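Local coordinates for protein glycosyltransferase Gtf1 (Streptococcus gordonii, PDB 5E9T) that belongs to the GT-B class of glycosyltransferases, carries an extended beta-sheet domain and assembles with the stabilizing protein Gtf2, at residues Ile27-Ile31 with Val489-Thr494; Val173-Met177 with Tyr187-Asp191; Ser252-Trp258 with Gln289-Tyr293; Gln299-Ile303 with Trp493-Glu499. The protein carries 1 engineered substitution. All blocks are in the same frame, centred on the assembly; numbering follows the deposited sequence.

Contact 1 of 4, residues Ile27-Ile31 with Val489-Thr494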
loop_
_atom_site.group_PDB
_atom_site.type_symbol
_atom_site.label_atom_id
_atom_site.label_comp_id
_atom_site.label_asym_id
_atom_site.label_seq_id
_atom_site.Cartn_x
_atom_site.Cartn_y
_atom_site.Cartn_z
ATOM N N ILE A 27 38.368 4.133 -17.948
ATOM C CA ILE A 27 38.877 2.781 -18.163
ATOM C C ILE A 27 37.976 2.019 -19.117
ATOM O O ILE A 27 38.437 1.429 -20.102
ATOM C CB ILE A 27 39.002 2.016 -16.837
ATOM C CG1 ILE A 27 40.270 2.373 -16.091
ATOM C CG2 ILE A 27 39.048 0.530 -17.102
ATOM C CD1 ILE A 27 40.439 1.491 -14.898
ATOM N N LEU A 28 36.678 1.982 -18.811
ATOM C CA LEU A 28 35.749 1.190 -19.602
ATOM C C LEU A 28 35.703 1.639 -21.056
ATOM O O LEU A 28 35.313 0.848 -21.922
ATOM C CB LEU A 28 34.350 1.246 -18.982
ATOM C CG LEU A 28 34.140 0.417 -17.710
ATOM C CD1 LEU A 28 32.736 0.603 -17.172
ATOM C CD2 LEU A 28 34.420 -1.052 -17.973
ATOM N N ARG A 29 36.102 2.878 -21.348
ATOM C CA ARG A 29 36.129 3.336 -22.734
ATOM C C ARG A 29 37.193 2.597 -23.536
ATOM O O ARG A 29 36.900 2.010 -24.584
ATOM C CB ARG A 29 36.366 4.847 -22.792
ATOM C CG ARG A 29 35.225 5.685 -22.252
ATOM C CD ARG A 29 35.383 7.142 -22.641
ATOM N NE ARG A 29 34.688 8.032 -21.718
ATOM C CZ ARG A 29 35.296 8.934 -20.956
ATOM N NH1 ARG A 29 36.613 9.075 -21.016
ATOM N NH2 ARG A 29 34.588 9.702 -20.139
ATOM N N ARG A 30 38.442 2.621 -23.060
ATOM C CA ARG A 30 39.533 1.979 -23.790
ATOM C C ARG A 30 39.277 0.492 -23.978
ATOM O O ARG A 30 39.583 -0.071 -25.035
ATOM C CB ARG A 30 40.853 2.187 -23.056
ATOM C CG ARG A 30 41.180 3.622 -22.748
ATOM C CD ARG A 30 42.374 3.673 -21.831
ATOM N NE ARG A 30 43.059 4.954 -21.895
ATOM C CZ ARG A 30 43.666 5.512 -20.858
ATOM N NH1 ARG A 30 43.648 4.903 -19.686
ATOM N NH2 ARG A 30 44.276 6.681 -20.986
ATOM N N ILE A 31 38.729 -0.163 -22.955
ATOM C CA ILE A 31 38.354 -1.564 -23.051
ATOM C C ILE A 31 37.236 -1.788 -24.059
ATOM O O ILE A 31 36.994 -2.929 -24.466
ATOM C CB ILE A 31 37.966 -2.073 -21.646
ATOM C CG1 ILE A 31 39.080 -1.738 -20.657
ATOM C CG2 ILE A 31 37.707 -3.570 -21.643
ATOM C CD1 ILE A 31 38.823 -2.242 -19.273
ATOM N N VAL A 489 45.381 -1.883 -14.989
ATOM C CA VAL A 489 44.002 -1.822 -14.476
ATOM C C VAL A 489 43.002 -2.120 -15.583
ATOM O O VAL A 489 41.945 -2.715 -15.328
ATOM C CB VAL A 489 43.635 -0.464 -13.846
ATOM C CG1 VAL A 489 42.405 -0.584 -12.979
ATOM C CG2 VAL A 489 44.678 0.040 -13.034
ATOM N N GLU A 490 43.286 -1.677 -16.810
ATOM C CA GLU A 490 42.481 -2.097 -17.952
ATOM C C GLU A 490 42.415 -3.616 -18.045
ATOM O O GLU A 490 41.387 -4.172 -18.450
ATOM C CB GLU A 490 43.055 -1.515 -19.244
ATOM C CG GLU A 490 43.181 -0.000 -19.256
ATOM C CD GLU A 490 43.789 0.523 -20.543
ATOM O OE1 GLU A 490 43.786 -0.222 -21.548
ATOM O OE2 GLU A 490 44.275 1.674 -20.550
ATOM N N ALA A 491 43.497 -4.298 -17.665
ATOM C CA ALA A 491 43.507 -5.755 -17.682
ATOM C C ALA A 491 42.499 -6.326 -16.692
ATOM O O ALA A 491 41.676 -7.178 -17.049
ATOM C CB ALA A 491 44.913 -6.270 -17.372
ATOM N N ALA A 492 42.545 -5.859 -15.440
ATOM C CA ALA A 492 41.702 -6.437 -14.397
ATOM C C ALA A 492 40.220 -6.251 -14.703
ATOM O O ALA A 492 39.409 -7.146 -14.435
ATOM C CB ALA A 492 42.050 -5.822 -13.043
ATOM N N TRP A 493 39.847 -5.098 -15.263
ATOM C CA TRP A 493 38.447 -4.858 -15.598
ATOM C C TRP A 493 37.967 -5.810 -16.689
ATOM O O TRP A 493 36.904 -6.427 -16.559
ATOM C CB TRP A 493 38.245 -3.407 -16.030
ATOM C CG TRP A 493 37.865 -2.482 -14.922
ATOM C CD1 TRP A 493 38.634 -1.497 -14.377
ATOM C CD2 TRP A 493 36.616 -2.451 -14.221
ATOM N NE1 TRP A 493 37.942 -0.853 -13.382
ATOM C CE2 TRP A 493 36.701 -1.422 -13.264
ATOM C CE3 TRP A 493 35.436 -3.194 -14.310
ATOM C CZ2 TRP A 493 35.654 -1.120 -12.401
ATOM C CZ3 TRP A 493 34.398 -2.892 -13.453
ATOM C CH2 TRP A 493 34.512 -1.863 -12.511
ATOM N N THR A 494 38.737 -5.934 -17.776
ATOM C CA THR A 494 38.342 -6.819 -18.870
ATOM C C THR A 494 38.168 -8.245 -18.379
ATOM O O THR A 494 37.256 -8.964 -18.809
ATOM C CB THR A 494 39.388 -6.789 -19.983
ATOM O OG1 THR A 494 39.780 -5.436 -20.242
ATOM C CG2 THR A 494 38.825 -7.409 -21.245
#
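The indole of Trp493 has Leu28 on one face, with CD2 lying 4.2 Å above the plane and displaced toward the rim, while the opposite face is taken by Ile303. Ile27 comes to the pyrrole end at about a right angle to the tryptophan: its CG2 lies 3.4 Å from Trp493 CD1. The branched side chain divides its work, because its CG1 stands beside the backbone N (chi1 -81°) and brings Ile27 CD1 to 3.4 Å from Val489 CG1. Branched aliphatics suit this place, since two methyls can fill the angle between a ring and a neighbouring valine. The pairing joins helix 17-30 of the N-terminal Rossmann-like domain to helix 486-500 near the end of the chain, a return of the C-terminal helix onto the N-terminal domain that is characteristic of the GT-B fold. One turn further on, Ile31 CD1 meets Trp493 CB at 3.5 Å, and Ile31 slides past Thr494 in the opposite direction. Thr494 OG1 hydrogen-bonds back to Glu490 O at 2.7 Å; the backbone N of Thr494 reaches that oxygen from the other face of the carbonyl plane, so two donors grip it. Toward the surface, the extended Arg30 and Glu490 cross in a doubtful salt bridge, since the position of Arg30 NH1 is less certain; Arg30 also forms a weak, long ion pair with Asp309.

Contact 2 of 4, residues Val173-Met177 with Tyr187-Asp191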
loop_
_atom_site.group_PDB
_atom_site.type_symbol
_atom_site.label_atom_id
_atom_site.label_comp_id
_atom_site.label_asym_id
_atom_site.label_seq_id
_atom_site.Cartn_x
_atom_site.Cartn_y
_atom_site.Cartn_z
ATOM N N VAL A 173 3.783 16.986 -22.763
ATOM C CA VAL A 173 4.015 16.503 -21.406
ATOM C C VAL A 173 4.467 15.051 -21.449
ATOM O O VAL A 173 3.799 14.193 -22.040
ATOM C CB VAL A 173 2.746 16.660 -20.556
ATOM C CG1 VAL A 173 3.023 16.277 -19.114
ATOM C CG2 VAL A 173 2.226 18.085 -20.645
ATOM N N ALA A 174 5.625 14.775 -20.846
ATOM C CA ALA A 174 6.070 13.395 -20.685
ATOM C C ALA A 174 5.438 12.737 -19.463
ATOM O O ALA A 174 4.982 11.591 -19.542
ATOM C CB ALA A 174 7.595 13.343 -20.594
ATOM N N TYR A 175 5.390 13.451 -18.339
ATOM C CA TYR A 175 4.824 12.990 -17.073
ATOM C C TYR A 175 5.005 14.111 -16.062
ATOM O O TYR A 175 5.858 14.984 -16.236
ATOM C CB TYR A 175 5.502 11.710 -16.557
ATOM C CG TYR A 175 6.936 11.909 -16.101
ATOM C CD1 TYR A 175 7.961 12.073 -17.024
ATOM C CD2 TYR A 175 7.265 11.930 -14.750
ATOM C CE1 TYR A 175 9.271 12.256 -16.618
ATOM C CE2 TYR A 175 8.577 12.112 -14.333
ATOM C CZ TYR A 175 9.576 12.273 -15.273
ATOM O OH TYR A 175 10.881 12.455 -14.872
ATOM N N ASP A 176 4.218 14.064 -14.989
ATOM C CA ASP A 176 4.352 15.039 -13.918
ATOM C C ASP A 176 4.249 14.328 -12.576
ATOM O O ASP A 176 3.833 13.169 -12.486
ATOM C CB ASP A 176 3.316 16.170 -14.030
ATOM C CG ASP A 176 1.887 15.686 -13.866
ATOM O OD1 ASP A 176 1.472 15.422 -12.718
ATOM O OD2 ASP A 176 1.167 15.602 -14.884
HETATM N N MSE A 177 4.636 15.043 -11.526
HETATM C CA MSE A 177 4.713 14.480 -10.189
HETATM C C MSE A 177 4.190 15.461 -9.149
HETATM O O MSE A 177 4.297 16.669 -9.328
HETATM C CB MSE A 177 6.153 14.104 -9.868
HETATM C CG MSE A 177 7.122 15.218 -10.187
HETATM SE SE MSE A 177 8.846 14.960 -9.363
HETATM C CE MSE A 177 9.688 14.050 -10.847
ATOM N N TYR A 187 3.522 9.993 -9.042
ATOM C CA TYR A 187 3.998 10.160 -10.410
ATOM C C TYR A 187 2.874 9.785 -11.362
ATOM O O TYR A 187 2.280 8.710 -11.228
ATOM C CB TYR A 187 5.228 9.297 -10.693
ATOM C CG TYR A 187 6.352 9.482 -9.706
ATOM C CD1 TYR A 187 7.124 10.634 -9.712
ATOM C CD2 TYR A 187 6.648 8.498 -8.775
ATOM C CE1 TYR A 187 8.151 10.805 -8.813
ATOM C CE2 TYR A 187 7.678 8.662 -7.869
ATOM C CZ TYR A 187 8.423 9.819 -7.893
ATOM O OH TYR A 187 9.450 9.996 -6.999
ATOM N N ARG A 188 2.576 10.663 -12.314
ATOM C CA ARG A 188 1.525 10.402 -13.292
ATOM C C ARG A 188 2.135 10.317 -14.681
ATOM O O ARG A 188 2.642 11.315 -15.205
ATOM C CB ARG A 188 0.442 11.473 -13.260
ATOM C CG ARG A 188 -0.688 11.172 -14.229
ATOM C CD ARG A 188 -1.249 9.781 -13.976
ATOM N NE ARG A 188 -2.609 9.623 -14.485
ATOM C CZ ARG A 188 -2.985 8.681 -15.343
ATOM N NH1 ARG A 188 -2.102 7.800 -15.793
ATOM N NH2 ARG A 188 -4.245 8.614 -15.745
ATOM N N PHE A 189 2.080 9.139 -15.270
ATOM C CA PHE A 189 2.361 8.943 -16.679
ATOM C C PHE A 189 1.052 8.829 -17.441
ATOM O O PHE A 189 -0.026 8.781 -16.843
ATOM C CB PHE A 189 3.205 7.681 -16.865
ATOM C CG PHE A 189 4.629 7.836 -16.429
ATOM C CD1 PHE A 189 4.987 7.658 -15.102
ATOM C CD2 PHE A 189 5.612 8.159 -17.344
ATOM C CE1 PHE A 189 6.300 7.799 -14.702
ATOM C CE2 PHE A 189 6.922 8.301 -16.948
ATOM C CZ PHE A 189 7.267 8.120 -15.628
ATOM N N PRO A 190 1.095 8.781 -18.776
ATOM C CA PRO A 190 -0.158 8.507 -19.501
ATOM C C PRO A 190 -0.717 7.130 -19.191
ATOM O O PRO A 190 -1.903 6.993 -18.867
ATOM C CB PRO A 190 0.255 8.654 -20.972
ATOM C CG PRO A 190 1.458 9.528 -20.947
ATOM C CD PRO A 190 2.182 9.181 -19.690
ATOM N N ASP A 191 0.124 6.102 -19.268
ATOM C CA ASP A 191 -0.274 4.725 -19.013
ATOM C C ASP A 191 0.117 4.211 -17.631
ATOM O O ASP A 191 -0.125 3.035 -17.340
ATOM C CB ASP A 191 0.309 3.814 -20.097
ATOM C CG ASP A 191 1.770 4.092 -20.365
ATOM O OD1 ASP A 191 2.321 5.031 -19.753
ATOM O OD2 ASP A 191 2.363 3.384 -21.206
#
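Tyr175 lays its ring beside that of Phe189 with planes 9° apart, but slid so far that they barely overlap, centroids 4.7 Å apart. Tyr175 belongs to the hairpin strand 173-180 of the extended antiparallel sheet; Phe189 lies just past the end of partner strand 183-188. Tyr175 CG sits between the backbone N and the carbonyl carbon (chi1 69°), which lays the ring alongside Phe189, while the backbone places CB over the Phe189 face, 3.8 Å from the centroid, a CH-pi contact. The tyrosine adds to a flat apolar ring a hydroxyl that bonds to Tyr66 O. Ala174 and Tyr175 both face Phe166, a classic beta bulge. On the same face as Tyr187, Met177, modelled as selenomethionine and poorly ordered, sets CB 3.6 Å from Tyr187 CD1. Arg188 turns to the other face, where its guanidinium meets Glu118 and Trp107 of the Gtf2 chain. Asp176 N hydrogen-bonds to Arg188 O at 3.2 Å, and Arg188 N to Asp176 O at 2.8 Å, almost straight at 174°.

Contact 3 of 4, residues Ser252-Trp258 with Gln289-Tyr293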
loop_
_atom_site.group_PDB
_atom_site.type_symbol
_atom_site.label_atom_id
_atom_site.label_comp_id
_atom_site.label_asym_id
_atom_site.label_seq_id
_atom_site.Cartn_x
_atom_site.Cartn_y
_atom_site.Cartn_z
ATOM N N SER A 252 32.811 -7.770 17.739
ATOM C CA SER A 252 33.430 -8.757 18.611
ATOM C C SER A 252 33.714 -9.994 17.771
ATOM O O SER A 252 33.427 -10.030 16.572
ATOM C CB SER A 252 32.530 -9.092 19.804
ATOM O OG SER A 252 31.598 -10.105 19.457
ATOM N N ASP A 253 34.281 -11.018 18.411
ATOM C CA ASP A 253 34.381 -12.309 17.740
ATOM C C ASP A 253 33.003 -12.915 17.507
ATOM O O ASP A 253 32.829 -13.723 16.589
ATOM C CB ASP A 253 35.257 -13.264 18.555
ATOM C CG ASP A 253 36.616 -13.505 17.913
ATOM O OD1 ASP A 253 37.048 -12.672 17.088
ATOM O OD2 ASP A 253 37.255 -14.530 18.235
ATOM N N ASP A 254 32.018 -12.541 18.331
ATOM C CA ASP A 254 30.663 -13.069 18.192
ATOM C C ASP A 254 29.856 -12.329 17.127
ATOM O O ASP A 254 29.181 -12.958 16.306
ATOM C CB ASP A 254 29.939 -12.998 19.537
ATOM C CG ASP A 254 30.312 -14.136 20.457
ATOM O OD1 ASP A 254 30.655 -15.223 19.946
ATOM O OD2 ASP A 254 30.257 -13.945 21.691
ATOM N N TYR A 255 29.912 -10.998 17.125
ATOM C CA TYR A 255 29.011 -10.183 16.320
ATOM C C TYR A 255 29.794 -9.106 15.589
ATOM O O TYR A 255 30.604 -8.401 16.199
ATOM C CB TYR A 255 27.932 -9.531 17.190
ATOM C CG TYR A 255 26.956 -10.510 17.794
ATOM C CD1 TYR A 255 26.289 -11.434 17.000
ATOM C CD2 TYR A 255 26.708 -10.518 19.160
ATOM C CE1 TYR A 255 25.395 -12.331 17.550
ATOM C CE2 TYR A 255 25.820 -11.415 19.719
ATOM C CZ TYR A 255 25.166 -12.319 18.910
ATOM O OH TYR A 255 24.279 -13.213 19.464
ATOM N N ILE A 256 29.536 -8.969 14.294
ATOM C CA ILE A 256 30.183 -7.965 13.462
ATOM C C ILE A 256 29.171 -6.875 13.145
ATOM O O ILE A 256 27.991 -7.156 12.905
ATOM C CB ILE A 256 30.757 -8.590 12.177
ATOM C CG1 ILE A 256 31.751 -7.646 11.517
ATOM C CG2 ILE A 256 29.649 -8.985 11.202
ATOM C CD1 ILE A 256 32.331 -8.225 10.269
ATOM N N LEU A 257 29.624 -5.628 13.172
ATOM C CA LEU A 257 28.785 -4.485 12.829
ATOM C C LEU A 257 29.244 -3.956 11.478
ATOM O O LEU A 257 30.305 -3.332 11.376
ATOM C CB LEU A 257 28.863 -3.400 13.901
ATOM C CG LEU A 257 27.977 -2.179 13.680
ATOM C CD1 LEU A 257 26.611 -2.599 13.195
ATOM C CD2 LEU A 257 27.833 -1.369 14.953
ATOM N N TRP A 258 28.440 -4.188 10.447
ATOM C CA TRP A 258 28.774 -3.663 9.135
ATOM C C TRP A 258 28.617 -2.144 9.112
ATOM O O TRP A 258 27.903 -1.549 9.927
ATOM C CB TRP A 258 27.880 -4.266 8.049
ATOM C CG TRP A 258 27.906 -5.762 7.901
ATOM C CD1 TRP A 258 26.841 -6.608 7.997
ATOM C CD2 TRP A 258 29.041 -6.584 7.595
ATOM N NE1 TRP A 258 27.241 -7.904 7.781
ATOM C CE2 TRP A 258 28.586 -7.916 7.532
ATOM C CE3 TRP A 258 30.396 -6.324 7.376
ATOM C CZ2 TRP A 258 29.438 -8.982 7.260
ATOM C CZ3 TRP A 258 31.238 -7.385 7.102
ATOM C CH2 TRP A 258 30.757 -8.697 7.050
ATOM N N GLN A 289 35.855 -12.085 7.287
ATOM C CA GLN A 289 34.726 -11.671 8.121
ATOM C C GLN A 289 33.431 -12.276 7.614
ATOM O O GLN A 289 32.564 -12.663 8.405
ATOM C CB GLN A 289 34.610 -10.140 8.173
ATOM C CG GLN A 289 35.891 -9.413 8.481
ATOM C CD GLN A 289 35.703 -7.910 8.456
ATOM O OE1 GLN A 289 36.018 -7.256 7.466
ATOM N NE2 GLN A 289 35.219 -7.348 9.559
ATOM N N PHE A 290 33.278 -12.351 6.293
ATOM C CA PHE A 290 32.216 -13.167 5.726
ATOM C C PHE A 290 32.300 -14.591 6.262
ATOM O O PHE A 290 31.412 -15.041 6.989
ATOM C CB PHE A 290 32.279 -13.127 4.198
ATOM C CG PHE A 290 31.408 -12.060 3.593
ATOM C CD1 PHE A 290 30.150 -11.802 4.117
ATOM C CD2 PHE A 290 31.844 -11.304 2.518
ATOM C CE1 PHE A 290 29.340 -10.822 3.573
ATOM C CE2 PHE A 290 31.038 -10.321 1.971
ATOM C CZ PHE A 290 29.786 -10.082 2.498
ATOM N N GLN A 291 33.399 -15.292 5.967
ATOM C CA GLN A 291 33.539 -16.681 6.407
ATOM C C GLN A 291 33.249 -16.849 7.897
ATOM O O GLN A 291 32.594 -17.816 8.303
ATOM C CB GLN A 291 34.941 -17.199 6.083
ATOM C CG GLN A 291 35.148 -18.656 6.448
ATOM C CD GLN A 291 34.022 -19.537 5.944
ATOM O OE1 GLN A 291 33.208 -20.031 6.725
ATOM N NE2 GLN A 291 33.968 -19.736 4.632
ATOM N N HIS A 292 33.725 -15.921 8.730
ATOM C CA HIS A 292 33.571 -16.083 10.175
ATOM C C HIS A 292 32.137 -15.821 10.635
ATOM O O HIS A 292 31.508 -16.681 11.261
ATOM C CB HIS A 292 34.542 -15.157 10.909
ATOM C CG HIS A 292 34.569 -15.367 12.391
ATOM N ND1 HIS A 292 34.880 -14.361 13.282
ATOM C CD2 HIS A 292 34.328 -16.470 13.140
ATOM C CE1 HIS A 292 34.827 -14.834 14.514
ATOM N NE2 HIS A 292 34.493 -16.111 14.455
ATOM N N TYR A 293 31.605 -14.633 10.331
ATOM C CA TYR A 293 30.405 -14.155 11.018
ATOM C C TYR A 293 29.120 -14.722 10.430
ATOM O O TYR A 293 28.182 -15.035 11.171
ATOM C CB TYR A 293 30.375 -12.632 11.001
ATOM C CG TYR A 293 31.414 -12.048 11.914
ATOM C CD1 TYR A 293 32.697 -11.787 11.456
ATOM C CD2 TYR A 293 31.127 -11.798 13.247
ATOM C CE1 TYR A 293 33.657 -11.264 12.293
ATOM C CE2 TYR A 293 32.079 -11.272 14.092
ATOM C CZ TYR A 293 33.344 -11.008 13.610
ATOM O OH TYR A 293 34.302 -10.486 14.446
#
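Ile256 crosses the ring of Tyr293 at about a right angle, with CB over the centre of one face, 3.4 Å from the centroid and 12° off the normal, as a CH-pi contact. His292 ND1, from the same helix as the tyrosine, lies over the outer part of the opposite face. Ser252 O and Tyr255 N lie at the ring edge, near its plane. Ile256 swings CG1 away from its own N (chi1 -164°), which carries CD1 past the tyrosine to 3.6 Å from Gln289 CB; the amide beyond is turned to His245, which bonds to its OE1. Further along the loop, the side chains of Trp258 and Phe290 cross at about a right angle, with ring planes at 52° and centroids 5.5 Å apart, and Phe266 meets both rings edge-to-face. The loop packs against the last turn of helix 280-293, which leads into edge strand 299-302 of the Rossmann-like sheet. Ser252 OG accepts from Asp254 N at 2.7 Å and from Tyr255 N at 3.0 Å, an ST turn and ST motif. Tyr255 points away from the helix, toward Pro58, His57 and Phe60 of the Gtf2 chain. Tyr293 OH donates to Ser252 O, though the modelled separation is too short to be trusted. Tyrosine thus suits this junction, offering an apolar face to Ile256 and, if the short bond is real, a donor to Ser252 O.

Contact 4 of 4, residues Gln299-Ile303 with Trp493-Glu499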
loop_
_atom_site.group_PDB
_atom_site.type_symbol
_atom_site.label_atom_id
_atom_site.label_comp_id
_atom_site.label_asym_id
_atom_site.label_seq_id
_atom_site.Cartn_x
_atom_site.Cartn_y
_atom_site.Cartn_z
ATOM N N GLN A 299 32.081 -13.778 -4.350
ATOM C CA GLN A 299 33.261 -13.344 -5.080
ATOM C C GLN A 299 33.547 -11.885 -4.766
ATOM O O GLN A 299 32.671 -11.025 -4.888
ATOM C CB GLN A 299 33.092 -13.528 -6.587
ATOM C CG GLN A 299 34.201 -12.824 -7.366
ATOM C CD GLN A 299 34.261 -13.211 -8.829
ATOM O OE1 GLN A 299 33.410 -13.946 -9.328
ATOM N NE2 GLN A 299 35.279 -12.717 -9.528
ATOM N N ILE A 300 34.775 -11.612 -4.341
ATOM C CA ILE A 300 35.243 -10.259 -4.090
ATOM C C ILE A 300 36.424 -10.007 -5.013
ATOM O O ILE A 300 37.365 -10.807 -5.057
ATOM C CB ILE A 300 35.631 -10.052 -2.615
ATOM C CG1 ILE A 300 34.506 -10.549 -1.703
ATOM C CG2 ILE A 300 35.919 -8.586 -2.339
ATOM C CD1 ILE A 300 34.791 -10.384 -0.227
ATOM N N ALA A 301 36.361 -8.918 -5.770
ATOM C CA ALA A 301 37.385 -8.581 -6.744
ATOM C C ALA A 301 38.049 -7.270 -6.358
ATOM O O ALA A 301 37.435 -6.410 -5.716
ATOM C CB ALA A 301 36.797 -8.477 -8.156
ATOM N N THR A 302 39.310 -7.117 -6.750
ATOM C CA THR A 302 40.092 -5.938 -6.397
ATOM C C THR A 302 40.338 -5.110 -7.651
ATOM O O THR A 302 41.027 -5.560 -8.575
ATOM C CB THR A 302 41.416 -6.323 -5.743
ATOM O OG1 THR A 302 41.198 -7.375 -4.795
ATOM C CG2 THR A 302 42.012 -5.127 -5.024
ATOM N N ILE A 303 39.768 -3.910 -7.681
ATOM C CA ILE A 303 40.094 -2.919 -8.700
ATOM C C ILE A 303 40.513 -1.651 -7.963
ATOM O O ILE A 303 39.866 -1.270 -6.979
ATOM C CB ILE A 303 38.901 -2.668 -9.640
ATOM C CG1 ILE A 303 38.764 -3.796 -10.668
ATOM C CG2 ILE A 303 39.009 -1.313 -10.325
ATOM C CD1 ILE A 303 38.029 -5.015 -10.155
ATOM N N TRP A 493 39.847 -5.098 -15.263
ATOM C CA TRP A 493 38.447 -4.858 -15.598
ATOM C C TRP A 493 37.967 -5.810 -16.689
ATOM O O TRP A 493 36.904 -6.427 -16.559
ATOM C CB TRP A 493 38.245 -3.407 -16.030
ATOM C CG TRP A 493 37.865 -2.482 -14.922
ATOM C CD1 TRP A 493 38.634 -1.497 -14.377
ATOM C CD2 TRP A 493 36.616 -2.451 -14.221
ATOM N NE1 TRP A 493 37.942 -0.853 -13.382
ATOM C CE2 TRP A 493 36.701 -1.422 -13.264
ATOM C CE3 TRP A 493 35.436 -3.194 -14.310
ATOM C CZ2 TRP A 493 35.654 -1.120 -12.401
ATOM C CZ3 TRP A 493 34.398 -2.892 -13.453
ATOM C CH2 TRP A 493 34.512 -1.863 -12.511
ATOM N N THR A 494 38.737 -5.934 -17.776
ATOM C CA THR A 494 38.342 -6.819 -18.870
ATOM C C THR A 494 38.168 -8.245 -18.379
ATOM O O THR A 494 37.256 -8.964 -18.809
ATOM C CB THR A 494 39.388 -6.789 -19.983
ATOM O OG1 THR A 494 39.780 -5.436 -20.242
ATOM C CG2 THR A 494 38.825 -7.409 -21.245
ATOM N N GLN A 495 39.039 -8.665 -17.469
ATOM C CA GLN A 495 38.985 -10.026 -16.959
ATOM C C GLN A 495 37.815 -10.203 -16.000
ATOM O O GLN A 495 37.095 -11.204 -16.063
ATOM C CB GLN A 495 40.318 -10.366 -16.285
ATOM C CG GLN A 495 40.245 -11.370 -15.135
ATOM C CD GLN A 495 40.038 -12.792 -15.631
ATOM O OE1 GLN A 495 40.051 -13.042 -16.839
ATOM N NE2 GLN A 495 39.950 -13.745 -14.712
ATOM N N LEU A 496 37.595 -9.225 -15.118
ATOM C CA LEU A 496 36.473 -9.306 -14.185
ATOM C C LEU A 496 35.145 -9.448 -14.921
ATOM O O LEU A 496 34.319 -10.301 -14.569
ATOM C CB LEU A 496 36.443 -8.081 -13.263
ATOM C CG LEU A 496 35.205 -8.026 -12.362
ATOM C CD1 LEU A 496 34.947 -9.337 -11.599
ATOM C CD2 LEU A 496 35.274 -6.869 -11.379
ATOM N N LEU A 497 34.922 -8.624 -15.949
ATOM C CA LEU A 497 33.661 -8.722 -16.674
ATOM C C LEU A 497 33.589 -9.983 -17.517
ATOM O O LEU A 497 32.488 -10.469 -17.802
ATOM C CB LEU A 497 33.433 -7.484 -17.538
ATOM C CG LEU A 497 33.452 -6.200 -16.725
ATOM C CD1 LEU A 497 33.592 -4.983 -17.631
ATOM C CD2 LEU A 497 32.210 -6.113 -15.822
ATOM N N LYS A 498 34.733 -10.532 -17.925
ATOM C CA LYS A 498 34.705 -11.801 -18.645
ATOM C C LYS A 498 34.387 -12.957 -17.701
ATOM O O LYS A 498 33.626 -13.867 -18.043
ATOM C CB LYS A 498 36.032 -12.041 -19.369
ATOM C CG LYS A 498 35.954 -13.233 -20.313
ATOM C CD LYS A 498 37.253 -14.021 -20.378
ATOM C CE LYS A 498 37.102 -15.259 -21.253
ATOM N NZ LYS A 498 37.577 -15.054 -22.634
ATOM N N GLU A 499 34.973 -12.939 -16.506
ATOM C CA GLU A 499 34.619 -13.916 -15.477
ATOM C C GLU A 499 33.136 -13.877 -15.158
ATOM O O GLU A 499 32.459 -14.913 -15.147
ATOM C CB GLU A 499 35.415 -13.669 -14.190
ATOM C CG GLU A 499 36.809 -14.194 -14.230
ATOM C CD GLU A 499 37.567 -13.949 -12.953
ATOM O OE1 GLU A 499 37.117 -13.133 -12.111
ATOM O OE2 GLU A 499 38.671 -14.529 -12.834
#
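Leu496 and Trp493 of helix 486-500 pack on Ala301 of edge strand 299-302 and Ile303 just beyond it, so that the last long helix of the GT-B fold flanks the seven-stranded parallel sheet of the Rossmann-like N-terminal domain. The axes of strand 299-302 and helix segment 493-499 come within 10.1 Å and run nearly antiparallel, at 164°. Apolar contacts form the middle. Leu496 sends its two methyls toward the strand: CD2 lies 3.5 Å from Ile303 CD1 and 3.9 Å from Ala301 CB, while CD1 lies near Ala301 CB and Gln299 NE2. A small alanine lets the forked leucine come down on the strand, and Leu496 also touches Phe274 and Ile276 on the next strand. The aromatic contact lies at the far end. Ile303 crosses Trp493 at about a right angle and sets CG1 over the five-membered ring, 4.1 Å from its centroid and close to the normal, a CH-pi contact. Ile303 CG2 approaches Trp493 CE2 at 3.7 Å, so both branches meet the indole. The polar contact closes the opposite end. Gln299 is extended, its CG anti to the backbone N (chi1 169°), and runs alongside Leu496 in the opposite sense before reaching the carboxylate. Gln299 NE2 donates to Glu499 OE1 at 3.2 Å, bent to 138°, meeting the oxygen on its anti side and out of the carboxylate plane.

Contacts 1 and 4 work as one unit: they share Trp493 and Thr494 on helix 486-500, their centres lie 10 Å apart, and Leu28 CD2 meets Leu497 CD1 at 4.0 Å. The helix thereby wedges between helix 17-30 and the edge strand 299-302. Contact 3 adjoins this unit through the chain itself, since helix 280-293 runs into strand 299-302, and Phe290 CD2 touches Ile300 CD1 at 4.1 Å; its centre is 25 Å from that of contact 4. Contact 2 stands apart in the extended beta-sheet domain, its nearest atoms about 24 Å from those of contact 1. Contacts 2 and 3, with centres 46 Å apart, both include residues that meet the Gtf2 chain.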